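PDB 2IPQ: hypothetical protein STY4665 from Salmonella typhi, which is of unknown function but ends in a domain, the part crystallised here, that resembles the C-terminal region of putative TraI conjugal transfer nickase/helicases. Local coordinates for residues C94-P99 against G103-L108; I24-N27 against C32-L35; L2-L7 against Q73-K78; L10-L15 against M79-V84. All coordinates share one frame; numbering follows the deposited sequence. Where two conformers were deposited one is given.

The four contacts illustrate how the chemistry of an interface follows its place in a fold. Contact 1, at the surface, closes the hairpin of strands 91-96 and 105-114 with backbone bonds. Contact 2, partly buried and near the centre of the chain, ties a loop to strand 33-36 of the same sheet through backbone, side-chain and water bonds; the two meet where L95 touches H34. Contacts 3 and 4 lie on the same side of the chain's centre, about 9 Å apart between centres, and share helix 4-20. Both work without polar bonds: contact 3 brings two helices together over an alanine, while contact 4 lays lysine and selenomethionine chains against a buried tryptophan.

Contact 1: C94-P99 against G103-L108; sequences CLYEEP and GRYKKL
L95 and K106 form a hydrogen-bonded antiparallel pair, with L95 N to K106 O at 2.6 Å and K106 N to L95 O at 2.8 Å, on strands whose directions differ by 152°. The pair belongs to the beta hairpin of strands 91-96 and 105-114, which are neighbours in the five-stranded antiparallel sheet. C94 with K107 and Y96 with Y105 are the adjoining non-hydrogen-bonded pairs, and their side chains share one face while L95 and K106 take the other. A further bond, E97 N to R104 O at 3.1 Å, carries the pairing up to the corner where both chains turn.

On the tyrosine face, Y105 CB sits over the Y96 ring in a CH-pi contact, 4.0 Å from its centroid. The two side chains run side by side in the same direction, and their ring planes are oblique, at 59°. The carbonyl oxygen of G103 approaches the edge of the Y96 ring, and C94 SG lies obliquely to the Y105 ring, 5.4 Å from its centroid, as a sulfur-aromatic neighbour. Across the sheet, L95 CB packs on L108 CD1 at 3.9 Å; L95 also rests on F130, in the loop before strand 131-133.

At the turn, the extended E97 chain crosses R104. Their opposite charges are near but beyond a salt bridge, and E97 OE1 stands well out of the guanidinium plane. The carboxylate instead serves the backbone: R104 N reaches E97 OE2 at 3.2 Å from above the carboxylate plane, 52° out of it.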
loop_
_atom_site.group_PDB
_atom_site.type_symbol
_atom_site.label_atom_id
_atom_site.label_comp_id
_atom_site.label_asym_id
_atom_site.label_seq_id
_atom_site.Cartn_x
_atom_site.Cartn_y
_atom_site.Cartn_z
ATOM N N CYS A 94 -10.116 -1.552 -8.562
ATOM C CA CYS A 94 -9.977 -1.147 -9.938
ATOM C C CYS A 94 -9.188 0.147 -9.922
ATOM O O CYS A 94 -9.571 1.101 -9.247
ATOM C CB CYS A 94 -11.354 -0.858 -10.566
ATOM S SG CYS A 94 -12.426 -2.285 -10.622
ATOM N N LEU A 95 -8.097 0.194 -10.668
ATOM C CA LEU A 95 -7.420 1.481 -10.838
ATOM C C LEU A 95 -7.732 2.093 -12.174
ATOM O O LEU A 95 -7.330 1.549 -13.195
ATOM C CB LEU A 95 -5.912 1.322 -10.657
ATOM C CG LEU A 95 -5.049 2.554 -10.919
ATOM C CD1 LEU A 95 -5.151 3.529 -9.750
ATOM C CD2 LEU A 95 -3.614 2.124 -11.159
ATOM N N TYR A 96 -8.433 3.229 -12.171
ATOM C CA TYR A 96 -8.794 3.931 -13.414
ATOM C C TYR A 96 -7.744 4.944 -13.832
ATOM O O TYR A 96 -7.018 5.439 -12.989
ATOM C CB TYR A 96 -10.134 4.633 -13.265
ATOM C CG TYR A 96 -11.278 3.690 -13.099
ATOM C CD1 TYR A 96 -11.613 3.195 -11.844
ATOM C CD2 TYR A 96 -12.029 3.277 -14.192
ATOM C CE1 TYR A 96 -12.671 2.312 -11.676
ATOM C CE2 TYR A 96 -13.090 2.392 -14.036
ATOM C CZ TYR A 96 -13.397 1.913 -12.766
ATOM O OH TYR A 96 -14.442 1.038 -12.582
ATOM N N GLU A 97 -7.674 5.251 -15.126
ATOM C CA GLU A 97 -6.859 6.364 -15.647
ATOM C C GLU A 97 -7.511 7.751 -15.507
ATOM O O GLU A 97 -6.810 8.773 -15.513
ATOM C CB GLU A 97 -6.565 6.140 -17.133
ATOM C CG GLU A 97 -7.807 5.721 -17.894
ATOM C CD GLU A 97 -7.699 5.833 -19.428
ATOM O OE1 GLU A 97 -6.562 5.871 -19.981
ATOM O OE2 GLU A 97 -8.784 5.872 -20.065
ATOM N N GLU A 98 -8.844 7.781 -15.414
ATOM C CA GLU A 98 -9.611 9.040 -15.413
ATOM C C GLU A 98 -10.182 9.219 -14.003
ATOM O O GLU A 98 -10.583 8.245 -13.386
ATOM C CB GLU A 98 -10.755 8.996 -16.451
ATOM C CG GLU A 98 -10.315 8.501 -17.822
ATOM C CD GLU A 98 -11.447 8.489 -18.889
ATOM O OE1 GLU A 98 -12.396 9.332 -18.867
ATOM O OE2 GLU A 98 -11.373 7.618 -19.783
ATOM N N PRO A 99 -10.210 10.456 -13.488
ATOM C CA PRO A 99 -10.719 10.599 -12.137
ATOM C C PRO A 99 -12.237 10.485 -12.162
ATOM O O PRO A 99 -12.865 10.883 -13.146
ATOM C CB PRO A 99 -10.287 12.024 -11.736
ATOM C CG PRO A 99 -9.438 12.545 -12.872
ATOM C CD PRO A 99 -9.828 11.754 -14.073
ATOM N N GLY A 103 -13.392 4.800 -17.747
ATOM C CA GLY A 103 -12.425 4.525 -18.793
ATOM C C GLY A 103 -11.578 3.308 -18.491
ATOM O O GLY A 103 -11.978 2.440 -17.711
ATOM N N ARG A 104 -10.402 3.241 -19.113
ATOM C CA ARG A 104 -9.526 2.090 -18.954
ATOM C C ARG A 104 -9.184 1.958 -17.488
ATOM O O ARG A 104 -9.021 2.950 -16.784
ATOM C CB ARG A 104 -8.234 2.230 -19.771
ATOM C CG ARG A 104 -8.453 2.230 -21.277
ATOM C CD ARG A 104 -7.124 2.426 -22.006
ATOM N NE ARG A 104 -5.998 2.007 -21.171
ATOM C CZ ARG A 104 -4.813 1.618 -21.640
ATOM N NH1 ARG A 104 -4.586 1.595 -22.952
ATOM N NH2 ARG A 104 -3.854 1.249 -20.792
ATOM N N TYR A 105 -9.073 0.719 -17.041
ATOM C CA TYR A 105 -8.724 0.456 -15.693
ATOM C C TYR A 105 -7.783 -0.732 -15.668
ATOM O O TYR A 105 -7.623 -1.460 -16.663
ATOM C CB TYR A 105 -9.984 0.165 -14.879
ATOM C CG TYR A 105 -10.776 -0.993 -15.440
ATOM C CD1 TYR A 105 -10.436 -2.311 -15.132
ATOM C CD2 TYR A 105 -11.848 -0.768 -16.288
ATOM C CE1 TYR A 105 -11.165 -3.384 -15.659
ATOM C CE2 TYR A 105 -12.580 -1.817 -16.817
ATOM C CZ TYR A 105 -12.238 -3.121 -16.499
ATOM O OH TYR A 105 -12.971 -4.139 -17.038
ATOM N N LYS A 106 -7.156 -0.910 -14.511
ATOM C CA LYS A 106 -6.379 -2.087 -14.243
ATOM C C LYS A 106 -6.861 -2.610 -12.902
ATOM O O LYS A 106 -7.151 -1.856 -11.965
ATOM C CB LYS A 106 -4.886 -1.761 -14.261
ATOM C CG LYS A 106 -4.066 -2.500 -13.267
ATOM C CD LYS A 106 -2.647 -2.790 -13.787
ATOM C CE LYS A 106 -1.797 -1.523 -13.906
ATOM N NZ LYS A 106 -2.325 -0.666 -14.993
ATOM N N LYS A 107 -6.991 -3.917 -12.843
ATOM C CA LYS A 107 -7.430 -4.564 -11.635
ATOM C C LYS A 107 -6.221 -4.907 -10.797
ATOM O O LYS A 107 -5.241 -5.451 -11.312
ATOM C CB LYS A 107 -8.244 -5.802 -11.971
ATOM C CG LYS A 107 -9.533 -5.826 -11.201
ATOM C CD LYS A 107 -10.680 -5.779 -12.108
ATOM C CE LYS A 107 -11.826 -5.013 -11.469
ATOM N NZ LYS A 107 -12.571 -4.248 -12.548
ATOM N N LEU A 108 -6.280 -4.563 -9.513
ATOM C CA LEU A 108 -5.158 -4.718 -8.619
ATOM C C LEU A 108 -5.642 -5.435 -7.357
ATOM O O LEU A 108 -6.833 -5.429 -7.051
ATOM C CB LEU A 108 -4.653 -3.333 -8.193
ATOM C CG LEU A 108 -4.115 -2.318 -9.193
ATOM C CD1 LEU A 108 -3.818 -1.032 -8.411
ATOM C CD2 LEU A 108 -2.867 -2.882 -9.881
#

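Contact 2: I24-N27 against C32-L35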
loop_
_atom_site.group_PDB
_atom_site.type_symbol
_atom_site.label_atom_id
_atom_site.label_comp_id
_atom_site.label_asym_id
_atom_site.label_seq_id
_atom_site.Cartn_x
_atom_site.Cartn_y
_atom_site.Cartn_z
ATOM N N ILE A 24 7.072 8.761 -1.107
ATOM C CA ILE A 24 6.578 7.654 -1.943
ATOM C C ILE A 24 5.318 8.176 -2.652
ATOM O O ILE A 24 4.424 8.670 -1.981
ATOM C CB ILE A 24 6.231 6.423 -1.038
ATOM C CG1 ILE A 24 7.498 5.772 -0.472
ATOM C CG2 ILE A 24 5.401 5.360 -1.757
ATOM C CD1 ILE A 24 7.224 4.983 0.823
ATOM N N PRO A 25 5.256 8.095 -4.005
ATOM C CA PRO A 25 4.061 8.540 -4.744
ATOM C C PRO A 25 2.738 7.871 -4.327
ATOM O O PRO A 25 2.668 6.669 -4.110
ATOM C CB PRO A 25 4.393 8.192 -6.194
ATOM C CG PRO A 25 5.933 8.277 -6.230
ATOM C CD PRO A 25 6.306 7.606 -4.919
ATOM N N VAL A 26 1.684 8.669 -4.235
ATOM C CA VAL A 26 0.428 8.189 -3.671
ATOM C C VAL A 26 -0.646 8.853 -4.571
ATOM O O VAL A 26 -0.448 9.980 -5.001
ATOM C CB VAL A 26 0.387 8.617 -2.149
ATOM C CG1 VAL A 26 0.287 10.146 -2.001
ATOM C CG2 VAL A 26 -0.674 7.916 -1.381
ATOM N N ASN A 27 -1.752 8.162 -4.882
ATOM C CA ASN A 27 -2.965 8.825 -5.362
ATOM C C ASN A 27 -2.858 9.298 -6.786
ATOM O O ASN A 27 -3.487 10.286 -7.195
ATOM C CB ASN A 27 -3.330 10.000 -4.458
ATOM C CG ASN A 27 -3.911 9.557 -3.155
ATOM O OD1 ASN A 27 -4.133 8.356 -2.932
ATOM N ND2 ASN A 27 -4.155 10.512 -2.265
ATOM N N CYS A 32 1.534 3.016 -6.517
ATOM C CA CYS A 32 1.160 1.753 -5.893
ATOM C C CYS A 32 0.377 1.953 -4.596
ATOM O O CYS A 32 -0.226 1.007 -4.072
ATOM C CB CYS A 32 2.394 0.880 -5.636
ATOM S SG CYS A 32 3.104 0.259 -7.160
ATOM N N VAL A 33 0.403 3.183 -4.087
ATOM C CA VAL A 33 -0.241 3.515 -2.836
ATOM C C VAL A 33 -1.391 4.466 -3.108
ATOM O O VAL A 33 -1.235 5.466 -3.838
ATOM C CB VAL A 33 0.757 4.123 -1.795
ATOM C CG1 VAL A 33 0.055 4.305 -0.413
ATOM C CG2 VAL A 33 2.006 3.193 -1.610
ATOM N N HIS A 34 -2.551 4.139 -2.532
ATOM C CA HIS A 34 -3.753 4.940 -2.687
ATOM C C HIS A 34 -4.523 5.045 -1.385
ATOM O O HIS A 34 -4.800 4.040 -0.720
ATOM C CB HIS A 34 -4.625 4.325 -3.764
ATOM C CG HIS A 34 -4.068 4.514 -5.137
ATOM N ND1 HIS A 34 -4.427 5.579 -5.948
ATOM C CD2 HIS A 34 -3.160 3.788 -5.837
ATOM C CE1 HIS A 34 -3.762 5.498 -7.088
ATOM N NE2 HIS A 34 -2.989 4.422 -7.045
ATOM N N LEU A 35 -4.875 6.261 -1.004
ATOM C CA LEU A 35 -5.733 6.482 0.166
ATOM C C LEU A 35 -7.198 6.279 -0.186
ATOM O O LEU A 35 -7.652 6.739 -1.249
ATOM C CB LEU A 35 -5.534 7.900 0.686
ATOM C CG LEU A 35 -4.342 8.001 1.641
ATOM C CD1 LEU A 35 -3.043 8.040 0.867
ATOM C CD2 LEU A 35 -4.474 9.180 2.603
HETATM O O HOH W 1 3.648 4.419 -5.360
#
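The carbonyl oxygen of V33 is gripped twice by the facing loop: N27 N donates to V33 O at 2.9 Å, in the carbonyl plane, and V26 CA adds a CA-H...O contact to V33 O at 3.2 Å. N27 binds the strand a second time, two residues further along it, through its side chain. Its OD1 accepts from L35 N at 2.9 Å, nearly straight at 165° and again in the carbonyl plane. N27 has its CG anti to its carbonyl carbon (chi1 -74°), which swings the amide back to the strand although its CB points away from it. The other end of that amide, ND2, has a weak bond to D126 O.

H34, between the two bonded residues of the strand, turns one ring face to N27 N. Both ring nitrogens are engaged, ND1 by S128 OG and NE2 by A31 O, an arrangement that fixes the rotation of the imidazole.

The apolar side of the contact is close-fitting. V26 CG2 meets L35 CD1 at 3.3 Å, tighter than normal van der Waals contact, and touches V33 CG1 at 3.8 Å; I24 CG2 reaches V33 CG2 at 4.0 Å beside helix 4-20. Where the two backbones diverge, a water bridges them, donating to P25 O at 2.8 Å and accepting from C32 N at the same 2.8 Å.

The loop, without regular structure of its own, thus runs along strand 33-36, held by one main-chain bond and one asparagine side-chain bond to what is, within this chain, an outermost strand of the five-stranded antiparallel sheet.

Contact 3: L2-L7 against Q73-K78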
loop_
_atom_site.group_PDB
_atom_site.type_symbol
_atom_site.label_atom_id
_atom_site.label_comp_id
_atom_site.label_asym_id
_atom_site.label_seq_id
_atom_site.Cartn_x
_atom_site.Cartn_y
_atom_site.Cartn_z
ATOM N N LEU A 2 20.322 -9.769 6.602
ATOM C CA LEU A 2 19.097 -9.393 7.384
ATOM C C LEU A 2 18.284 -10.603 7.847
ATOM O O LEU A 2 18.590 -11.742 7.497
ATOM C CB LEU A 2 18.204 -8.454 6.566
ATOM C CG LEU A 2 18.695 -7.014 6.382
ATOM C CD1 LEU A 2 18.452 -6.542 4.946
ATOM C CD2 LEU A 2 18.027 -6.086 7.383
ATOM N N SER A 3 17.244 -10.344 8.634
ATOM C CA SER A 3 16.407 -11.405 9.176
ATOM C C SER A 3 14.940 -10.996 9.080
ATOM O O SER A 3 14.620 -9.815 8.966
ATOM C CB SER A 3 16.776 -11.693 10.636
ATOM O OG SER A 3 16.371 -10.638 11.504
ATOM N N SER A 4 14.053 -11.982 9.134
ATOM C CA SER A 4 12.623 -11.736 9.027
ATOM C C SER A 4 12.155 -10.552 9.885
ATOM O O SER A 4 11.328 -9.751 9.452
ATOM C CB SER A 4 11.833 -13.014 9.356
ATOM O OG SER A 4 10.437 -12.854 9.121
ATOM N N THR A 5 12.683 -10.435 11.099
ATOM C CA THR A 5 12.347 -9.297 11.949
ATOM C C THR A 5 12.902 -7.978 11.408
ATOM O O THR A 5 12.182 -6.989 11.331
ATOM C CB THR A 5 12.780 -9.522 13.389
ATOM O OG1 THR A 5 12.139 -10.710 13.865
ATOM C CG2 THR A 5 12.357 -8.346 14.270
ATOM N N GLU A 6 14.176 -7.983 11.024
ATOM C CA GLU A 6 14.865 -6.784 10.576
ATOM C C GLU A 6 14.308 -6.298 9.241
ATOM O O GLU A 6 14.044 -5.110 9.048
ATOM C CB GLU A 6 16.369 -7.054 10.458
ATOM N N LEU A 7 14.138 -7.238 8.326
ATOM C CA LEU A 7 13.571 -6.983 7.019
ATOM C C LEU A 7 12.136 -6.420 7.090
ATOM O O LEU A 7 11.801 -5.455 6.417
ATOM C CB LEU A 7 13.611 -8.273 6.197
ATOM C CG LEU A 7 13.171 -8.194 4.739
ATOM C CD1 LEU A 7 13.923 -7.055 4.061
ATOM C CD2 LEU A 7 13.434 -9.506 4.046
ATOM N N GLN A 73 7.541 -9.645 1.801
ATOM C CA GLN A 73 6.117 -9.849 2.060
ATOM C C GLN A 73 5.816 -10.717 3.288
ATOM O O GLN A 73 5.013 -10.332 4.146
ATOM C CB GLN A 73 5.421 -10.426 0.835
ATOM C CG GLN A 73 3.982 -10.855 1.090
ATOM C CD GLN A 73 3.200 -10.959 -0.203
ATOM O OE1 GLN A 73 3.787 -11.159 -1.264
ATOM N NE2 GLN A 73 1.881 -10.813 -0.128
ATOM N N ALA A 74 6.462 -11.881 3.377
ATOM C CA ALA A 74 6.369 -12.688 4.572
ATOM C C ALA A 74 6.796 -11.898 5.826
ATOM O O ALA A 74 6.141 -11.962 6.890
ATOM C CB ALA A 74 7.208 -13.988 4.431
ATOM N N ALA A 75 7.900 -11.167 5.718
ATOM C CA ALA A 75 8.384 -10.441 6.882
ATOM C C ALA A 75 7.359 -9.348 7.214
ATOM O O ALA A 75 7.005 -9.130 8.373
ATOM C CB ALA A 75 9.764 -9.869 6.642
ATOM N N PHE A 76 6.868 -8.668 6.203
ATOM C CA PHE A 76 5.854 -7.638 6.449
ATOM C C PHE A 76 4.608 -8.200 7.144
ATOM O O PHE A 76 4.131 -7.615 8.102
ATOM C CB PHE A 76 5.424 -6.971 5.158
ATOM C CG PHE A 76 4.243 -6.052 5.330
ATOM C CD1 PHE A 76 4.329 -4.942 6.173
ATOM C CD2 PHE A 76 3.047 -6.305 4.660
ATOM C CE1 PHE A 76 3.241 -4.088 6.338
ATOM C CE2 PHE A 76 1.935 -5.457 4.825
ATOM C CZ PHE A 76 2.045 -4.349 5.659
ATOM N N GLU A 77 4.071 -9.312 6.650
ATOM C CA GLU A 77 2.810 -9.824 7.204
ATOM C C GLU A 77 2.914 -10.239 8.655
ATOM O O GLU A 77 1.928 -10.173 9.400
ATOM C CB GLU A 77 2.276 -10.991 6.388
ATOM C CG GLU A 77 1.575 -10.578 5.085
ATOM C CD GLU A 77 0.842 -11.754 4.455
ATOM O OE1 GLU A 77 0.942 -12.876 5.018
ATOM O OE2 GLU A 77 0.173 -11.568 3.419
ATOM N N LYS A 78 4.108 -10.667 9.058
ATOM C CA LYS A 78 4.343 -11.125 10.426
ATOM C C LYS A 78 4.164 -9.989 11.431
ATOM O O LYS A 78 4.041 -10.220 12.620
ATOM C CB LYS A 78 5.734 -11.760 10.550
ATOM C CG LYS A 78 5.768 -13.200 10.019
ATOM C CD LYS A 78 7.182 -13.738 9.768
ATOM C CE LYS A 78 7.222 -15.280 9.896
ATOM N NZ LYS A 78 6.655 -15.978 8.683
#
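S4 and A75 carry the meeting of two helices, the first turn of helix 4-20 against the last turns of helix 68-77, and their CA atoms come within 4.9 Å of each other. The closest contact is of main chain with methyl: A75 CB points at the other helix and ends 3.2 Å from S4 O.

Contacts between side chains are few, and apolar on the partner's side. L7 CB lies 4.2 Å from A75 CB, one helical turn after S4, and L7 also leans on Q71 and V72 of the same partner helix. S4 OG, anti to its backbone N (chi1 -174°), is carried across the gap to K78 CD, at 3.4 Å. The lysine is extended through CD, which brings that methylene to the hydroxyl; the bend at chi4 (77°) only redirects NZ. The same S4 OG is 3.9 Å from A75 CB.

The polar bonds here do not link the two segments. S3 is the N-cap of helix 4-20: its OG accepts a weak bond from E6 N at 3.5 Å, and S3 O takes L7 N at 2.7 Å. On the other helix, E77 bonds R89 and Y111, and Q73 bonds K69 and Y111.

Between these two segments the contact is therefore van der Waals in kind, and the edge-to-face rings of F11 and F76 continue the helix packing. A methyl is all that stands between the backbones at their closest point, and alanine there permits the near approach.

Contact 4: L10-L15 against M79-V84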
loop_
_atom_site.group_PDB
_atom_site.type_symbol
_atom_site.label_atom_id
_atom_site.label_comp_id
_atom_site.label_asym_id
_atom_site.label_seq_id
_atom_site.Cartn_x
_atom_site.Cartn_y
_atom_site.Cartn_z
ATOM N N LEU A 10 12.493 -2.867 8.367
ATOM C CA LEU A 10 13.040 -2.055 7.292
ATOM C C LEU A 10 11.941 -1.681 6.319
ATOM O O LEU A 10 11.785 -0.513 5.952
ATOM C CB LEU A 10 14.093 -2.849 6.537
ATOM C CG LEU A 10 15.381 -2.141 6.121
ATOM C CD1 LEU A 10 16.111 -2.997 5.104
ATOM C CD2 LEU A 10 15.118 -0.739 5.575
ATOM N N PHE A 11 11.174 -2.675 5.881
ATOM C CA PHE A 11 10.165 -2.400 4.894
ATOM C C PHE A 11 9.093 -1.467 5.463
ATOM O O PHE A 11 8.631 -0.543 4.792
ATOM C CB PHE A 11 9.500 -3.673 4.382
ATOM C CG PHE A 11 8.200 -3.399 3.682
ATOM C CD1 PHE A 11 7.008 -3.380 4.383
ATOM C CD2 PHE A 11 8.175 -3.135 2.334
ATOM C CE1 PHE A 11 5.799 -3.102 3.720
ATOM C CE2 PHE A 11 6.974 -2.854 1.666
ATOM C CZ PHE A 11 5.784 -2.847 2.377
ATOM N N TRP A 12 8.686 -1.708 6.703
ATOM C CA TRP A 12 7.593 -0.941 7.290
ATOM C C TRP A 12 8.076 0.490 7.619
ATOM O O TRP A 12 7.357 1.486 7.414
ATOM C CB TRP A 12 7.108 -1.657 8.551
ATOM C CG TRP A 12 6.200 -0.829 9.386
ATOM C CD1 TRP A 12 6.470 -0.301 10.607
ATOM C CD2 TRP A 12 4.857 -0.438 9.062
ATOM N NE1 TRP A 12 5.381 0.397 11.068
ATOM C CE2 TRP A 12 4.380 0.334 10.133
ATOM C CE3 TRP A 12 4.020 -0.659 7.958
ATOM C CZ2 TRP A 12 3.098 0.887 10.146
ATOM C CZ3 TRP A 12 2.746 -0.115 7.965
ATOM C CH2 TRP A 12 2.296 0.652 9.055
ATOM N N SER A 13 9.304 0.580 8.125
ATOM C CA SER A 13 9.959 1.855 8.340
ATOM C C SER A 13 10.073 2.679 7.050
ATOM O O SER A 13 9.828 3.887 7.043
ATOM C CB SER A 13 11.353 1.616 8.941
ATOM O OG SER A 13 12.076 2.826 8.968
ATOM N N TRP A 14 10.446 2.023 5.950
ATOM C CA TRP A 14 10.533 2.678 4.640
ATOM C C TRP A 14 9.168 3.169 4.138
ATOM O O TRP A 14 9.034 4.294 3.643
ATOM C CB TRP A 14 11.182 1.722 3.622
ATOM C CG TRP A 14 10.999 2.118 2.150
ATOM C CD1 TRP A 14 11.826 2.907 1.396
ATOM C CD2 TRP A 14 9.922 1.726 1.291
ATOM N NE1 TRP A 14 11.322 3.038 0.116
ATOM C CE2 TRP A 14 10.156 2.317 0.027
ATOM C CE3 TRP A 14 8.778 0.925 1.466
ATOM C CZ2 TRP A 14 9.289 2.133 -1.060
ATOM C CZ3 TRP A 14 7.919 0.749 0.391
ATOM C CH2 TRP A 14 8.184 1.352 -0.863
ATOM N N LEU A 15 8.158 2.317 4.243
ATOM C CA LEU A 15 6.803 2.638 3.751
ATOM C C LEU A 15 6.202 3.764 4.588
ATOM O O LEU A 15 5.660 4.754 4.073
ATOM C CB LEU A 15 5.886 1.407 3.913
ATOM C CG LEU A 15 4.511 1.298 3.223
ATOM C CD1 LEU A 15 3.392 1.495 4.179
ATOM C CD2 LEU A 15 4.344 2.162 1.957
HETATM N N MSE A 79 4.136 -8.753 10.944
HETATM C CA MSE A 79 4.051 -7.617 11.837
HETATM C C MSE A 79 2.628 -7.191 12.111
HETATM O O MSE A 79 2.365 -6.461 13.077
HETATM C CB MSE A 79 4.820 -6.454 11.268
HETATM C CG MSE A 79 6.290 -6.736 11.106
HETATM SE SE MSE A 79 6.957 -5.243 10.091
HETATM C CE MSE A 79 7.347 -4.065 11.677
ATOM N N ARG A 80 1.709 -7.643 11.265
ATOM C CA ARG A 80 0.297 -7.471 11.559
ATOM C C ARG A 80 -0.079 -5.986 11.606
ATOM O O ARG A 80 -0.744 -5.546 12.523
ATOM C CB ARG A 80 -0.018 -8.122 12.911
ATOM C CG ARG A 80 0.558 -9.512 13.011
ATOM C CD ARG A 80 -0.180 -10.354 14.078
ATOM N NE ARG A 80 0.470 -11.698 14.160
ATOM C CZ ARG A 80 -0.198 -12.808 13.820
ATOM N NH1 ARG A 80 0.455 -13.996 13.935
ATOM N NH2 ARG A 80 -1.532 -12.732 13.379
ATOM N N LYS A 81 0.348 -5.216 10.618
ATOM C CA LYS A 81 -0.126 -3.835 10.489
ATOM C C LYS A 81 -1.320 -3.740 9.540
ATOM O O LYS A 81 -2.107 -2.774 9.596
ATOM C CB LYS A 81 0.999 -2.916 9.990
ATOM C CG LYS A 81 2.336 -3.090 10.692
ATOM C CD LYS A 81 2.243 -2.627 12.133
ATOM C CE LYS A 81 3.464 -1.864 12.519
ATOM N NZ LYS A 81 3.604 -1.851 13.983
ATOM N N HIS A 82 -1.448 -4.734 8.665
ATOM C CA HIS A 82 -2.466 -4.706 7.620
ATOM C C HIS A 82 -3.830 -5.056 8.213
ATOM O O HIS A 82 -3.940 -5.757 9.237
ATOM C CB HIS A 82 -2.101 -5.625 6.445
ATOM C CG HIS A 82 -1.881 -7.062 6.823
ATOM N ND1 HIS A 82 -0.779 -7.492 7.536
ATOM C CD2 HIS A 82 -2.621 -8.170 6.574
ATOM C CE1 HIS A 82 -0.858 -8.800 7.718
ATOM N NE2 HIS A 82 -1.969 -9.235 7.148
ATOM N N ARG A 83 -4.885 -4.566 7.578
ATOM C CA ARG A 83 -6.213 -4.978 7.988
ATOM C C ARG A 83 -6.487 -6.456 7.625
ATOM O O ARG A 83 -6.207 -6.919 6.519
ATOM C CB ARG A 83 -7.240 -4.025 7.393
ATOM C CG ARG A 83 -8.673 -4.441 7.533
ATOM C CD ARG A 83 -9.589 -3.583 6.626
ATOM N NE ARG A 83 -10.971 -3.579 7.129
ATOM C CZ ARG A 83 -12.051 -3.416 6.364
ATOM N NH1 ARG A 83 -11.929 -3.247 5.062
ATOM N NH2 ARG A 83 -13.263 -3.433 6.902
ATOM N N VAL A 84 -7.029 -7.199 8.572
ATOM C CA VAL A 84 -7.509 -8.536 8.294
ATOM C C VAL A 84 -8.938 -8.561 8.777
ATOM O O VAL A 84 -9.226 -8.416 9.968
ATOM C CB VAL A 84 -6.689 -9.643 9.024
ATOM C CG1 VAL A 84 -7.333 -11.023 8.798
ATOM C CG2 VAL A 84 -5.244 -9.661 8.556
#
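K81 lies across one face of the W12 indole, its chain at about a right angle to the tryptophan side chain. Its CB starts over the outer edge of the six-membered ring, 3.9 Å from both W12 CZ3 and W12 CH2. The next atom, K81 CG, stands over the middle of that ring, 4.0 Å from W12 CD2 and about as far from the other five atoms. Bends at chi2 (-68°) and chi3 carry the chain from the six-membered ring toward the five-membered one: CD passes W12 CZ2, and K81 CE then drops to 3.3 Å from W12 NE1. That carbon is a CH-pi partner of the five-membered ring, 28° off its normal. K81 NZ goes on beyond, 4.1 Å from W12 NE1, so methylenes rather than the ammonium group cover the indole.

This CH-pi packing of lysine methylenes on an indole joins the middle of helix 4-20 to the loop that follows helix 68-77, where R80 adopts positive phi and turns the chain out of the helix between M79 and K81. W12 also packs on F76 of that helix and on E117 and I118 of helix 115-118.

M79, modelled as selenomethionine, makes a Met-aromatic contact from the same side of the indole plane as K81. Its SE is oblique to the five-membered ring and lies 3.9 Å from W12 CB. Bent at its last torsion, the chain turns its terminal methyl back toward the ring, with M79 CE 4.0 Å from W12 CD1.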